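Local coordinates for protein AlkZ (PDB 5UUJ) that belongs to the AlkZ-like DNA glycosylase family, a helix-rich protein probably built on helix-turn-helix-type units, with a mixed beta-sheet in its C-terminal part, at residues 13-18 and 269-274; 96-101 and 169-174; 175-178 and 184-187; 226-231 and 239-244; 281-286 and 329-334. All blocks are in the same frame, centred on the assembly; numbering follows the deposited sequence.

Contact 1 (13-18 and 269-274); sequences FAWRMQ and AEELAA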
# COMPACT_ATOMS: atom_id res chain seq x y z
N PHE A 13 0.37 -12.65 -14.29
CA PHE A 13 0.97 -11.33 -14.37
C PHE A 13 0.14 -10.40 -15.25
O PHE A 13 -0.11 -9.25 -14.90
CB PHE A 13 2.40 -11.40 -14.91
CG PHE A 13 3.35 -12.18 -14.04
CD1 PHE A 13 3.13 -12.29 -12.67
CD2 PHE A 13 4.45 -12.82 -14.59
CE1 PHE A 13 4.00 -13.01 -11.87
CE2 PHE A 13 5.32 -13.54 -13.79
CZ PHE A 13 5.10 -13.63 -12.43
N ALA A 14 -0.27 -10.91 -16.41
CA ALA A 14 -1.09 -10.14 -17.33
C ALA A 14 -2.43 -9.77 -16.70
O ALA A 14 -2.91 -8.65 -16.85
CB ALA A 14 -1.32 -10.92 -18.62
N TRP A 15 -3.03 -10.72 -15.98
CA TRP A 15 -4.31 -10.49 -15.34
C TRP A 15 -4.18 -9.44 -14.24
O TRP A 15 -5.00 -8.53 -14.14
CB TRP A 15 -4.88 -11.79 -14.77
CG TRP A 15 -6.21 -11.60 -14.13
CD1 TRP A 15 -7.42 -11.56 -14.75
CD2 TRP A 15 -6.48 -11.42 -12.73
NE1 TRP A 15 -8.42 -11.36 -13.84
CE2 TRP A 15 -7.87 -11.27 -12.59
CE3 TRP A 15 -5.67 -11.36 -11.59
CZ2 TRP A 15 -8.48 -11.07 -11.35
CZ3 TRP A 15 -6.28 -11.16 -10.36
CH2 TRP A 15 -7.67 -11.02 -10.25
N ARG A 16 -3.14 -9.57 -13.43
CA ARG A 16 -2.87 -8.60 -12.37
C ARG A 16 -2.68 -7.20 -12.95
O ARG A 16 -3.23 -6.23 -12.42
CB ARG A 16 -1.62 -8.99 -11.57
CG ARG A 16 -1.83 -10.16 -10.63
CD ARG A 16 -0.53 -10.61 -10.00
NE ARG A 16 -0.73 -11.71 -9.06
CZ ARG A 16 0.26 -12.39 -8.47
NH1 ARG A 16 1.52 -12.09 -8.73
NH2 ARG A 16 -0.02 -13.38 -7.64
N MSE A 17 -1.93 -7.10 -14.03
CA MSE A 17 -1.66 -5.80 -14.64
C MSE A 17 -2.92 -5.19 -15.25
O MSE A 17 -3.04 -3.97 -15.36
CB MSE A 17 -0.57 -5.93 -15.70
CG MSE A 17 0.82 -6.06 -15.10
SE MSE A 17 2.21 -5.99 -16.46
CE MSE A 17 3.55 -5.00 -15.45
N GLN A 18 -3.85 -6.04 -15.66
CA GLN A 18 -5.14 -5.57 -16.12
C GLN A 18 -5.92 -5.01 -14.93
O GLN A 18 -6.47 -3.90 -15.00
CB GLN A 18 -5.91 -6.70 -16.81
CG GLN A 18 -7.32 -6.33 -17.23
CD GLN A 18 -8.38 -6.80 -16.24
OE1 GLN A 18 -9.10 -5.99 -15.66
NE2 GLN A 18 -8.47 -8.11 -16.05
N ALA A 269 -12.13 -16.43 -11.98
CA ALA A 269 -11.50 -17.66 -12.43
C ALA A 269 -11.49 -17.80 -13.95
O ALA A 269 -10.44 -18.02 -14.55
CB ALA A 269 -12.19 -18.87 -11.80
N GLU A 270 -12.66 -17.67 -14.57
CA GLU A 270 -12.79 -17.81 -16.02
C GLU A 270 -12.00 -16.74 -16.76
O GLU A 270 -11.36 -17.01 -17.77
CB GLU A 270 -14.27 -17.75 -16.43
CG GLU A 270 -15.09 -18.93 -15.95
CD GLU A 270 -14.68 -20.23 -16.62
OE1 GLU A 270 -14.44 -20.23 -17.85
OE2 GLU A 270 -14.58 -21.26 -15.91
N GLU A 271 -12.07 -15.52 -16.24
CA GLU A 271 -11.35 -14.39 -16.79
C GLU A 271 -9.84 -14.64 -16.81
O GLU A 271 -9.16 -14.36 -17.81
CB GLU A 271 -11.67 -13.14 -15.97
CG GLU A 271 -11.04 -11.86 -16.46
CD GLU A 271 -11.49 -10.66 -15.65
OE1 GLU A 271 -10.71 -10.20 -14.79
OE2 GLU A 271 -12.63 -10.19 -15.86
N LEU A 272 -9.32 -15.19 -15.72
CA LEU A 272 -7.90 -15.49 -15.60
C LEU A 272 -7.49 -16.55 -16.62
O LEU A 272 -6.46 -16.40 -17.30
CB LEU A 272 -7.56 -15.97 -14.19
CG LEU A 272 -6.16 -16.54 -13.96
CD1 LEU A 272 -5.09 -15.51 -14.29
CD2 LEU A 272 -6.00 -17.04 -12.53
N ALA A 273 -8.29 -17.60 -16.74
CA ALA A 273 -7.98 -18.71 -17.64
C ALA A 273 -7.92 -18.25 -19.10
O ALA A 273 -7.20 -18.84 -19.91
CB ALA A 273 -9.02 -19.81 -17.49
N ALA A 274 -8.66 -17.20 -19.43
CA ALA A 274 -8.73 -16.71 -20.80
C ALA A 274 -7.70 -15.62 -21.09
O ALA A 274 -7.55 -15.19 -22.23
CB ALA A 274 -10.13 -16.18 -21.09
O HOH W 1 -11.34 -7.44 -14.77

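Contact 2 (96-101 and 169-174); sequences SLMANT and LAWRGV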
# COMPACT_ATOMS: atom_id res chain seq x y z
N SER A 96 -9.47 -2.23 10.79
CA SER A 96 -9.96 -3.20 11.77
C SER A 96 -9.05 -4.42 11.85
O SER A 96 -8.77 -4.93 12.93
CB SER A 96 -11.39 -3.64 11.42
OG SER A 96 -11.84 -4.65 12.30
N LEU A 97 -8.57 -4.88 10.70
CA LEU A 97 -7.71 -6.05 10.65
C LEU A 97 -6.33 -5.74 11.22
O LEU A 97 -5.68 -6.62 11.79
CB LEU A 97 -7.58 -6.55 9.21
CG LEU A 97 -8.31 -7.87 8.91
CD1 LEU A 97 -9.79 -7.77 9.24
CD2 LEU A 97 -8.11 -8.27 7.46
N MSE A 98 -5.87 -4.50 11.08
CA MSE A 98 -4.59 -4.10 11.65
C MSE A 98 -4.69 -4.02 13.18
O MSE A 98 -3.78 -4.46 13.88
CB MSE A 98 -4.13 -2.75 11.09
CG MSE A 98 -3.88 -2.73 9.59
SE MSE A 98 -2.75 -4.19 8.96
CE MSE A 98 -1.24 -3.96 10.16
N ALA A 99 -5.79 -3.47 13.68
CA ALA A 99 -6.02 -3.40 15.12
C ALA A 99 -6.08 -4.81 15.71
O ALA A 99 -5.66 -5.03 16.84
CB ALA A 99 -7.30 -2.64 15.42
N ASN A 100 -6.60 -5.75 14.93
CA ASN A 100 -6.74 -7.13 15.38
C ASN A 100 -5.40 -7.80 15.66
O ASN A 100 -5.33 -8.76 16.43
CB ASN A 100 -7.52 -7.94 14.33
CG ASN A 100 -7.69 -9.40 14.73
OD1 ASN A 100 -8.43 -9.71 15.66
ND2 ASN A 100 -7.02 -10.29 14.01
N THR A 101 -4.32 -7.31 15.06
CA THR A 101 -3.00 -7.90 15.28
C THR A 101 -2.51 -7.65 16.70
O THR A 101 -1.69 -8.41 17.22
CB THR A 101 -1.94 -7.34 14.30
OG1 THR A 101 -1.69 -5.96 14.58
CG2 THR A 101 -2.41 -7.50 12.86
N LEU A 169 -3.59 4.02 17.33
CA LEU A 169 -4.64 5.02 17.24
C LEU A 169 -5.15 5.13 15.80
O LEU A 169 -6.35 5.24 15.57
CB LEU A 169 -4.14 6.38 17.73
CG LEU A 169 -4.29 6.69 19.22
CD1 LEU A 169 -3.75 5.57 20.08
CD2 LEU A 169 -3.59 7.99 19.56
N ALA A 170 -4.22 5.08 14.85
CA ALA A 170 -4.60 5.11 13.44
C ALA A 170 -5.44 3.88 13.12
O ALA A 170 -6.49 3.99 12.50
CB ALA A 170 -3.36 5.15 12.55
N TRP A 171 -4.99 2.72 13.58
CA TRP A 171 -5.68 1.46 13.33
C TRP A 171 -7.07 1.43 13.96
O TRP A 171 -7.97 0.78 13.45
CB TRP A 171 -4.85 0.29 13.85
CG TRP A 171 -3.57 0.07 13.10
CD1 TRP A 171 -3.23 0.60 11.89
CD2 TRP A 171 -2.47 -0.73 13.52
NE1 TRP A 171 -1.97 0.17 11.53
CE2 TRP A 171 -1.49 -0.65 12.51
CE3 TRP A 171 -2.22 -1.52 14.65
CZ2 TRP A 171 -0.27 -1.32 12.60
CZ3 TRP A 171 -1.01 -2.19 14.73
CH2 TRP A 171 -0.05 -2.09 13.71
N ARG A 172 -7.24 2.14 15.08
CA ARG A 172 -8.53 2.20 15.75
C ARG A 172 -9.42 3.29 15.14
O ARG A 172 -10.60 3.40 15.48
CB ARG A 172 -8.35 2.43 17.25
CG ARG A 172 -8.19 1.13 18.02
CD ARG A 172 -7.53 1.34 19.37
NE ARG A 172 -7.57 0.13 20.17
CZ ARG A 172 -7.22 0.06 21.46
NH1 ARG A 172 -6.80 1.14 22.10
NH2 ARG A 172 -7.30 -1.09 22.10
N GLY A 173 -8.85 4.08 14.24
CA GLY A 173 -9.61 5.07 13.49
C GLY A 173 -9.88 6.37 14.22
O GLY A 173 -10.85 7.05 13.90
N VAL A 174 -9.03 6.73 15.18
CA VAL A 174 -9.21 7.97 15.92
C VAL A 174 -8.26 9.07 15.46
O VAL A 174 -8.30 10.19 15.97
CB VAL A 174 -9.03 7.76 17.45
CG1 VAL A 174 -10.06 6.77 17.97
CG2 VAL A 174 -7.62 7.31 17.79

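Contact 3 (175-178 and 184-187); sequences LCHG and KITF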
# COMPACT_ATOMS: atom_id res chain seq x y z
N LEU A 175 -7.40 8.76 14.49
CA LEU A 175 -6.56 9.80 13.90
C LEU A 175 -6.14 9.47 12.48
O LEU A 175 -6.04 8.31 12.08
CB LEU A 175 -5.31 10.06 14.76
CG LEU A 175 -4.12 9.09 14.86
CD1 LEU A 175 -3.21 9.11 13.65
CD2 LEU A 175 -3.30 9.45 16.09
N CYS A 176 -5.92 10.53 11.71
CA CYS A 176 -5.41 10.45 10.35
C CYS A 176 -4.81 11.80 10.03
O CYS A 176 -4.90 12.72 10.84
CB CYS A 176 -6.52 10.08 9.36
SG CYS A 176 -7.86 11.30 9.28
N HIS A 177 -4.20 11.94 8.86
CA HIS A 177 -3.68 13.23 8.44
C HIS A 177 -4.80 14.22 8.19
O HIS A 177 -5.83 13.87 7.61
CB HIS A 177 -2.83 13.11 7.18
CG HIS A 177 -1.44 12.60 7.41
ND1 HIS A 177 -0.36 13.04 6.68
CD2 HIS A 177 -0.96 11.69 8.29
CE1 HIS A 177 0.73 12.43 7.10
NE2 HIS A 177 0.39 11.60 8.08
N GLY A 178 -4.60 15.46 8.62
CA GLY A 178 -5.43 16.56 8.18
C GLY A 178 -4.74 17.22 7.01
O GLY A 178 -3.73 16.72 6.52
N LYS A 184 4.22 21.53 7.43
CA LYS A 184 4.00 20.68 8.59
C LYS A 184 2.82 19.73 8.40
O LYS A 184 1.83 20.07 7.75
CB LYS A 184 3.78 21.53 9.84
CG LYS A 184 5.03 22.24 10.34
CD LYS A 184 4.73 23.15 11.52
CE LYS A 184 6.00 23.79 12.06
NZ LYS A 184 5.71 24.76 13.15
N ILE A 185 2.95 18.53 8.95
CA ILE A 185 1.87 17.55 8.95
C ILE A 185 0.92 17.83 10.11
O ILE A 185 1.35 18.24 11.19
CB ILE A 185 2.42 16.11 9.06
CG1 ILE A 185 3.15 15.74 7.77
CG2 ILE A 185 1.30 15.11 9.32
CD1 ILE A 185 3.99 14.49 7.88
N THR A 186 -0.37 17.60 9.87
CA THR A 186 -1.40 17.77 10.90
C THR A 186 -2.17 16.47 11.10
O THR A 186 -2.16 15.60 10.23
CB THR A 186 -2.40 18.87 10.54
OG1 THR A 186 -3.15 18.49 9.38
CG2 THR A 186 -1.69 20.19 10.28
N PHE A 187 -2.84 16.37 12.24
CA PHE A 187 -3.66 15.21 12.56
C PHE A 187 -5.10 15.65 12.84
O PHE A 187 -5.33 16.76 13.31
CB PHE A 187 -3.11 14.47 13.78
CG PHE A 187 -1.74 13.90 13.57
CD1 PHE A 187 -1.58 12.65 13.00
CD2 PHE A 187 -0.61 14.60 13.96
CE1 PHE A 187 -0.32 12.12 12.81
CE2 PHE A 187 0.65 14.07 13.77
CZ PHE A 187 0.80 12.83 13.19
O HOH W 2 -1.07 16.63 7.10

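Contact 4 (226-231 and 239-244); sequences TFDRWL and PKLRKW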
# COMPACT_ATOMS: atom_id res chain seq x y z
N THR A 226 0.99 -15.33 1.92
CA THR A 226 1.29 -14.16 1.11
C THR A 226 0.37 -13.00 1.50
O THR A 226 0.81 -11.85 1.57
CB THR A 226 1.14 -14.47 -0.39
OG1 THR A 226 2.13 -15.43 -0.76
CG2 THR A 226 1.31 -13.22 -1.23
N PHE A 227 -0.89 -13.31 1.76
CA PHE A 227 -1.86 -12.29 2.15
C PHE A 227 -1.46 -11.62 3.47
O PHE A 227 -1.45 -10.39 3.57
CB PHE A 227 -3.25 -12.90 2.29
CG PHE A 227 -4.24 -12.00 2.98
CD1 PHE A 227 -4.82 -10.95 2.30
CD2 PHE A 227 -4.57 -12.20 4.31
CE1 PHE A 227 -5.72 -10.11 2.92
CE2 PHE A 227 -5.47 -11.37 4.94
CZ PHE A 227 -6.05 -10.32 4.25
N ASP A 228 -1.13 -12.43 4.47
CA ASP A 228 -0.84 -11.90 5.80
C ASP A 228 0.55 -11.26 5.84
O ASP A 228 0.82 -10.43 6.70
CB ASP A 228 -0.95 -13.01 6.85
CG ASP A 228 -1.06 -12.46 8.27
OD1 ASP A 228 -1.66 -11.39 8.46
OD2 ASP A 228 -0.56 -13.12 9.20
N ARG A 229 1.41 -11.64 4.90
CA ARG A 229 2.70 -10.97 4.77
C ARG A 229 2.49 -9.53 4.30
O ARG A 229 3.08 -8.60 4.84
CB ARG A 229 3.62 -11.71 3.79
CG ARG A 229 4.97 -11.01 3.61
CD ARG A 229 5.99 -11.89 2.92
NE ARG A 229 5.68 -12.05 1.50
CZ ARG A 229 5.65 -13.21 0.85
NH1 ARG A 229 5.90 -14.35 1.48
NH2 ARG A 229 5.36 -13.23 -0.45
N TRP A 230 1.65 -9.37 3.28
CA TRP A 230 1.26 -8.05 2.81
C TRP A 230 0.55 -7.26 3.90
O TRP A 230 0.85 -6.09 4.13
CB TRP A 230 0.36 -8.17 1.58
CG TRP A 230 -0.40 -6.92 1.26
CD1 TRP A 230 0.07 -5.83 0.59
CD2 TRP A 230 -1.76 -6.64 1.59
NE1 TRP A 230 -0.92 -4.88 0.49
CE2 TRP A 230 -2.05 -5.36 1.09
CE3 TRP A 230 -2.76 -7.35 2.26
CZ2 TRP A 230 -3.30 -4.76 1.25
CZ3 TRP A 230 -4.01 -6.76 2.41
CH2 TRP A 230 -4.27 -5.48 1.90
N LEU A 231 -0.38 -7.92 4.59
CA LEU A 231 -1.19 -7.25 5.60
C LEU A 231 -0.38 -6.78 6.80
O LEU A 231 -0.49 -5.62 7.20
CB LEU A 231 -2.31 -8.19 6.08
CG LEU A 231 -3.29 -7.60 7.09
CD1 LEU A 231 -4.19 -6.56 6.44
CD2 LEU A 231 -4.13 -8.70 7.74
N PRO A 239 -4.63 -19.80 12.91
CA PRO A 239 -5.97 -20.40 12.96
C PRO A 239 -7.07 -19.43 12.52
O PRO A 239 -8.02 -19.84 11.84
CB PRO A 239 -6.13 -20.77 14.44
CG PRO A 239 -4.75 -20.98 14.93
CD PRO A 239 -3.88 -20.02 14.16
N LYS A 240 -6.93 -18.17 12.89
CA LYS A 240 -7.91 -17.15 12.53
C LYS A 240 -7.95 -16.95 11.01
O LYS A 240 -9.02 -16.87 10.41
CB LYS A 240 -7.59 -15.82 13.24
CG LYS A 240 -8.50 -14.66 12.87
CD LYS A 240 -9.90 -14.84 13.42
CE LYS A 240 -10.02 -14.31 14.85
NZ LYS A 240 -11.40 -14.49 15.38
N LEU A 241 -6.77 -16.89 10.40
CA LEU A 241 -6.65 -16.77 8.94
C LEU A 241 -7.32 -17.93 8.22
O LEU A 241 -7.97 -17.75 7.19
CB LEU A 241 -5.19 -16.69 8.53
CG LEU A 241 -4.45 -15.41 8.91
CD1 LEU A 241 -2.95 -15.62 8.81
CD2 LEU A 241 -4.90 -14.27 8.01
N ARG A 242 -7.14 -19.13 8.76
CA ARG A 242 -7.72 -20.33 8.17
C ARG A 242 -9.24 -20.23 8.14
O ARG A 242 -9.88 -20.58 7.15
CB ARG A 242 -7.28 -21.57 8.95
CG ARG A 242 -7.90 -22.87 8.46
CD ARG A 242 -7.50 -24.04 9.33
NE ARG A 242 -6.15 -24.50 9.04
CZ ARG A 242 -5.57 -25.55 9.62
NH1 ARG A 242 -6.22 -26.25 10.54
NH2 ARG A 242 -4.34 -25.90 9.28
N LYS A 243 -9.83 -19.75 9.24
CA LYS A 243 -11.27 -19.59 9.33
C LYS A 243 -11.77 -18.52 8.35
O LYS A 243 -12.79 -18.71 7.69
CB LYS A 243 -11.69 -19.23 10.75
CG LYS A 243 -13.18 -19.40 11.01
CD LYS A 243 -13.82 -18.13 11.55
CE LYS A 243 -13.30 -17.76 12.94
NZ LYS A 243 -13.91 -16.50 13.43
N TRP A 244 -11.06 -17.40 8.28
CA TRP A 244 -11.44 -16.31 7.39
C TRP A 244 -11.56 -16.78 5.95
O TRP A 244 -12.56 -16.52 5.28
CB TRP A 244 -10.43 -15.17 7.48
CG TRP A 244 -10.52 -14.36 8.73
CD1 TRP A 244 -11.51 -14.39 9.66
CD2 TRP A 244 -9.57 -13.40 9.19
NE1 TRP A 244 -11.24 -13.50 10.67
CE2 TRP A 244 -10.05 -12.88 10.40
CE3 TRP A 244 -8.35 -12.91 8.68
CZ2 TRP A 244 -9.36 -11.91 11.13
CZ3 TRP A 244 -7.67 -11.95 9.40
CH2 TRP A 244 -8.18 -11.46 10.61

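Contact 5 (281-286 and 329-334); sequences IRLLGG and GVWEIV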
# COMPACT_ATOMS: atom_id res chain seq x y z
N ILE A 281 7.01 -4.29 -21.88
CA ILE A 281 7.80 -3.59 -20.88
C ILE A 281 6.94 -2.60 -20.11
O ILE A 281 6.06 -1.95 -20.68
CB ILE A 281 8.98 -2.83 -21.52
CG1 ILE A 281 9.84 -3.78 -22.37
CG2 ILE A 281 9.84 -2.15 -20.45
CD1 ILE A 281 10.45 -4.92 -21.60
N ARG A 282 7.21 -2.48 -18.82
CA ARG A 282 6.55 -1.49 -17.98
C ARG A 282 7.57 -0.90 -17.01
O ARG A 282 8.36 -1.63 -16.40
CB ARG A 282 5.38 -2.13 -17.23
CG ARG A 282 4.42 -1.15 -16.59
CD ARG A 282 3.55 -0.43 -17.61
NE ARG A 282 3.20 0.91 -17.13
CZ ARG A 282 2.00 1.48 -17.24
NH1 ARG A 282 0.99 0.85 -17.83
NH2 ARG A 282 1.81 2.69 -16.74
N LEU A 283 7.59 0.43 -16.90
CA LEU A 283 8.45 1.12 -15.96
C LEU A 283 7.63 1.64 -14.79
O LEU A 283 6.83 2.56 -14.94
CB LEU A 283 9.19 2.29 -16.63
CG LEU A 283 10.23 1.94 -17.69
CD1 LEU A 283 10.92 3.20 -18.19
CD2 LEU A 283 11.26 0.96 -17.17
N LEU A 284 7.84 1.03 -13.62
CA LEU A 284 7.09 1.39 -12.42
C LEU A 284 7.96 2.21 -11.48
O LEU A 284 9.17 1.97 -11.38
CB LEU A 284 6.59 0.13 -11.72
CG LEU A 284 5.81 -0.86 -12.59
CD1 LEU A 284 5.45 -2.10 -11.80
CD2 LEU A 284 4.56 -0.21 -13.17
N GLY A 285 7.35 3.16 -10.79
CA GLY A 285 8.05 3.97 -9.81
C GLY A 285 8.45 3.15 -8.61
O GLY A 285 8.17 1.95 -8.53
N GLY A 286 9.12 3.78 -7.65
CA GLY A 286 9.53 3.10 -6.44
C GLY A 286 8.34 2.70 -5.60
O GLY A 286 7.26 3.25 -5.75
N GLY A 329 15.17 -5.46 -13.81
CA GLY A 329 16.11 -4.38 -13.59
C GLY A 329 15.52 -3.24 -12.78
O GLY A 329 14.36 -3.31 -12.35
N VAL A 330 16.31 -2.20 -12.56
CA VAL A 330 15.87 -1.00 -11.87
C VAL A 330 16.16 0.23 -12.73
O VAL A 330 16.88 0.15 -13.72
CB VAL A 330 16.56 -0.82 -10.50
CG1 VAL A 330 16.22 -1.98 -9.57
CG2 VAL A 330 18.07 -0.68 -10.68
N TRP A 331 15.59 1.37 -12.33
CA TRP A 331 15.86 2.62 -13.03
C TRP A 331 15.80 3.80 -12.08
O TRP A 331 15.31 3.69 -10.95
CB TRP A 331 14.89 2.82 -14.20
CG TRP A 331 13.43 2.88 -13.83
CD1 TRP A 331 12.58 1.83 -13.64
CD2 TRP A 331 12.64 4.07 -13.64
NE1 TRP A 331 11.32 2.28 -13.33
CE2 TRP A 331 11.32 3.65 -13.33
CE3 TRP A 331 12.91 5.44 -13.70
CZ2 TRP A 331 10.29 4.55 -13.08
CZ3 TRP A 331 11.89 6.33 -13.45
CH2 TRP A 331 10.59 5.89 -13.15
N GLU A 332 16.30 4.93 -12.56
CA GLU A 332 16.46 6.12 -11.74
C GLU A 332 16.54 7.33 -12.65
O GLU A 332 17.12 7.25 -13.73
CB GLU A 332 17.73 5.99 -10.88
CG GLU A 332 18.03 7.17 -9.98
CD GLU A 332 19.36 7.01 -9.27
OE1 GLU A 332 19.95 5.91 -9.36
OE2 GLU A 332 19.82 7.97 -8.62
N ILE A 333 15.95 8.44 -12.23
CA ILE A 333 16.07 9.68 -12.98
C ILE A 333 17.32 10.43 -12.51
O ILE A 333 17.39 10.87 -11.36
CB ILE A 333 14.82 10.57 -12.83
CG1 ILE A 333 13.62 9.85 -13.45
CG2 ILE A 333 15.04 11.92 -13.50
CD1 ILE A 333 12.31 10.61 -13.36
N VAL A 334 18.29 10.55 -13.41
CA VAL A 334 19.55 11.23 -13.12
C VAL A 334 19.80 12.33 -14.16
O VAL A 334 19.84 12.05 -15.36
CB VAL A 334 20.74 10.24 -13.11
CG1 VAL A 334 22.03 10.96 -12.73
CG2 VAL A 334 20.46 9.09 -12.16

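Contact 1 (13-18 and 269-274)
W15 and E271 make the firmest bond here: the indole NE1 donates to the carboxylate OE1 at 2.7 Å, with an N-H...O angle of 144°. OE1 receives it on its anti lone pair, and lies 22° out of the indole plane. The same oxygen takes a weak bond from Q18 NE2 at 3.3 Å. A water adds a third, donating to E271 OE1 and to Q18 OE1, so that it closes a small bridge between amide and carboxylate. Three donors therefore converge on one carboxylate oxygen, which should favour the charged form. E271 reaches them because its CG stands opposite the backbone N and the chain then runs straight on, meeting the indole at roughly a right angle, while Q18 arrives from the other direction through a bend at chi2.

Packing is thinner. L272 brings CB over one face of the indole, and its CD1 sits 3.8 Å from W15 CB. The axes of the short segments 13-18 and 269-274 pass 9.6 Å apart at 120°. The H268 ring also meets W15, and E271 leans on R19. F13 and M17 look elsewhere, packing on Y290, so helix 9-19 is wedged between helix 269-274 and helix 289-292.

Contact 2 (96-101 and 169-174)
A99 and W171 mark where the ends of helices 91-100 and 162-172 come together, their CA atoms 5.2 Å apart, and just beyond the second of them the chain turns off at G173 with a positive phi of 81°. From W171 the indole reaches to the side of helix 91-100 that carries M98. M98 CB sits almost squarely over its five-membered ring, 3.4 Å from the centroid and 4° off the normal, a close CH-pi contact. The selenomethionine chain then folds at chi2 and chi3, so CE comes down 3.7 Å from W171 CZ2 while SE stays higher, 5.4 Å from the five-ring centroid. The M98 carbonyl joins in too: its O is 3.4 Å from W171 CE3, and it accepts from both T101 N and T101 OG1, the hydroxyl bond lying in the carbonyl plane at 2.7 Å. A99 CB packs on W171 CB at 4.1 Å. The indole N-H is used outside the pair, on A78 O, which should help set how the ring is turned, and L231 and S232 touch M98 from helix 224-232. Two features are recognisable: a Met-aromatic contact between helices, and a Schellman motif, closed by G173 N to A170 O and V174 N to L169 O, ending helix 162-172.

Contact 3 (175-178 and 184-187)
The first torsions bring H177 and I185 together: H177 swings its ring beside its own backbone N (chi1 -79°), and the I185 branch at CG2 stands opposite the backbone N of that residue, over the imidazole. CG2 lies 3.7 Å from the ring centroid, 19° off the normal, with CE1 its nearest atom; this is a CH-pi contact over one face. The backbones of the two strands pair as well. H177 and F187 form a non-hydrogen-bonded antiparallel pair whose side chains diverge, and beside it G178 N donates to T186 O at 2.9 Å and 164°, coming from above the carbonyl plane. Two CA-H...O contacts reinforce it, H177 CA to T186 O and F187 CA to C176 O, both 3.3 Å. This is the hairpin of strands 176-177 and 186-188; with strand 136-137 it makes a three-stranded antiparallel sheet of order 1-3-2, which after the preceding helices is consistent with a winged-helix unit. Nearer the base, L175 and F187 run side by side, CD1 to CD1 4.0 Å. A water takes the T186 N-H at 3.0 Å and probably donates to G178 O. T186 OG1 is bonded to P179 O in the hairpin loop; the H177 ring meets that of W77, and the F187 ring that of W162.

Contact 4 (226-231 and 239-244)
L241 meets D228 and F227 through its two methyl branches, and van der Waals contact is what joins the two segments. CD1 packs on the carboxylate of D228, 3.5 Å from OD2 and 3.7 Å from CG, with the two side chains crossing at about a right angle. The apolar pair is L241 with F227: CD2 of the leucine approaches the rim of the F227 ring, near its plane, 4.3 Å from CD2 of that ring. The backbones stay well apart here, 8.2 Å between the CA atoms of D228 and L241, and the leucine spans much of that gap.

The polar bonding lies around this point. D228 turns CG opposite its backbone N (chi1 -164°), and its OD1 is held by T236 OG1 and S232 OG, so a buried carboxylate ties the end of helix 224-232 to the turn behind it. On the other helix, K240 NZ forms a salt bridge with D205, whose OD1 also accepts from W244 NE1.

Within helix 238-248, the aliphatic K240 CG lies over one face of the W244 indole, 3.3 Å above the plane. The aromatic contact is that of the F227 ring, edge-to-face with Y215 of helix 204-219. Helices 224-232 and 238-248, joined by a short turn and followed by strands 252-257 and 260-265, are consistent with the helix-turn-helix and wing of a winged-helix unit.

Contact 5 (281-286 and 329-334)
W331 and L283 cross at a slant, the indole lying against the leucine and against the peptide that follows. With CG set between backbone N and carbonyl carbon (chi1 61°), the tryptophan reaches toward strand 281-284. L283 CD2 makes an off-centre CH-pi contact with the five-membered ring, 4.2 Å from its centroid and 28° off the normal, with W331 CD1 as its nearest atom at 3.9 Å. L283 CB adds a touch on NE1 at the same distance. The indole N-H turns to the backbone: W331 NE1 gives L284 O a weak bond of 2.9 Å, bent to 124°, and shares itself weakly with V320 O. L284 O also lies 3.3 Å from W331 CZ2, so the carbonyl oxygen is close to the six-membered ring as well as to NE1. The strands themselves are not neighbours. In the five-stranded mixed sheet, 320-323 runs between 281-284 and 326-334, antiparallel to both, and W331 reaches across it while touching V321. Beyond the carbonyl, G285 N approaches W331 CZ2 at 4.0 Å as the edge strand passes into loop. I333 CG1 lies in the plane of the indole at its rim. Helix 351-365 packs on the same face of the sheet, its V361 touching both L283 and W331.

How the contacts relate
Contacts 2, 3 and 4 form a connected group. Contact 2 leads directly into contact 3 along the chain, L169 CB packing 3.6 Å from L175 CD2, and it meets contact 4 where L97 CG lies 4.0 Å from W244 CH2. Contacts 3 and 4 do not touch, their nearest atoms being about 16 Å apart. Contacts 1 and 5 make a second pair, joined by M17 CE against R282 CB at 3.8 Å. Contact 1 closes a long chain loop that encloses contacts 2, 3 and 4. The nearest atoms of contact 1 and contact 4 are about 7 Å apart. Contact 1 and contact 3 lie on opposite sides of the chain's centre, their own centres about 38 Å apart.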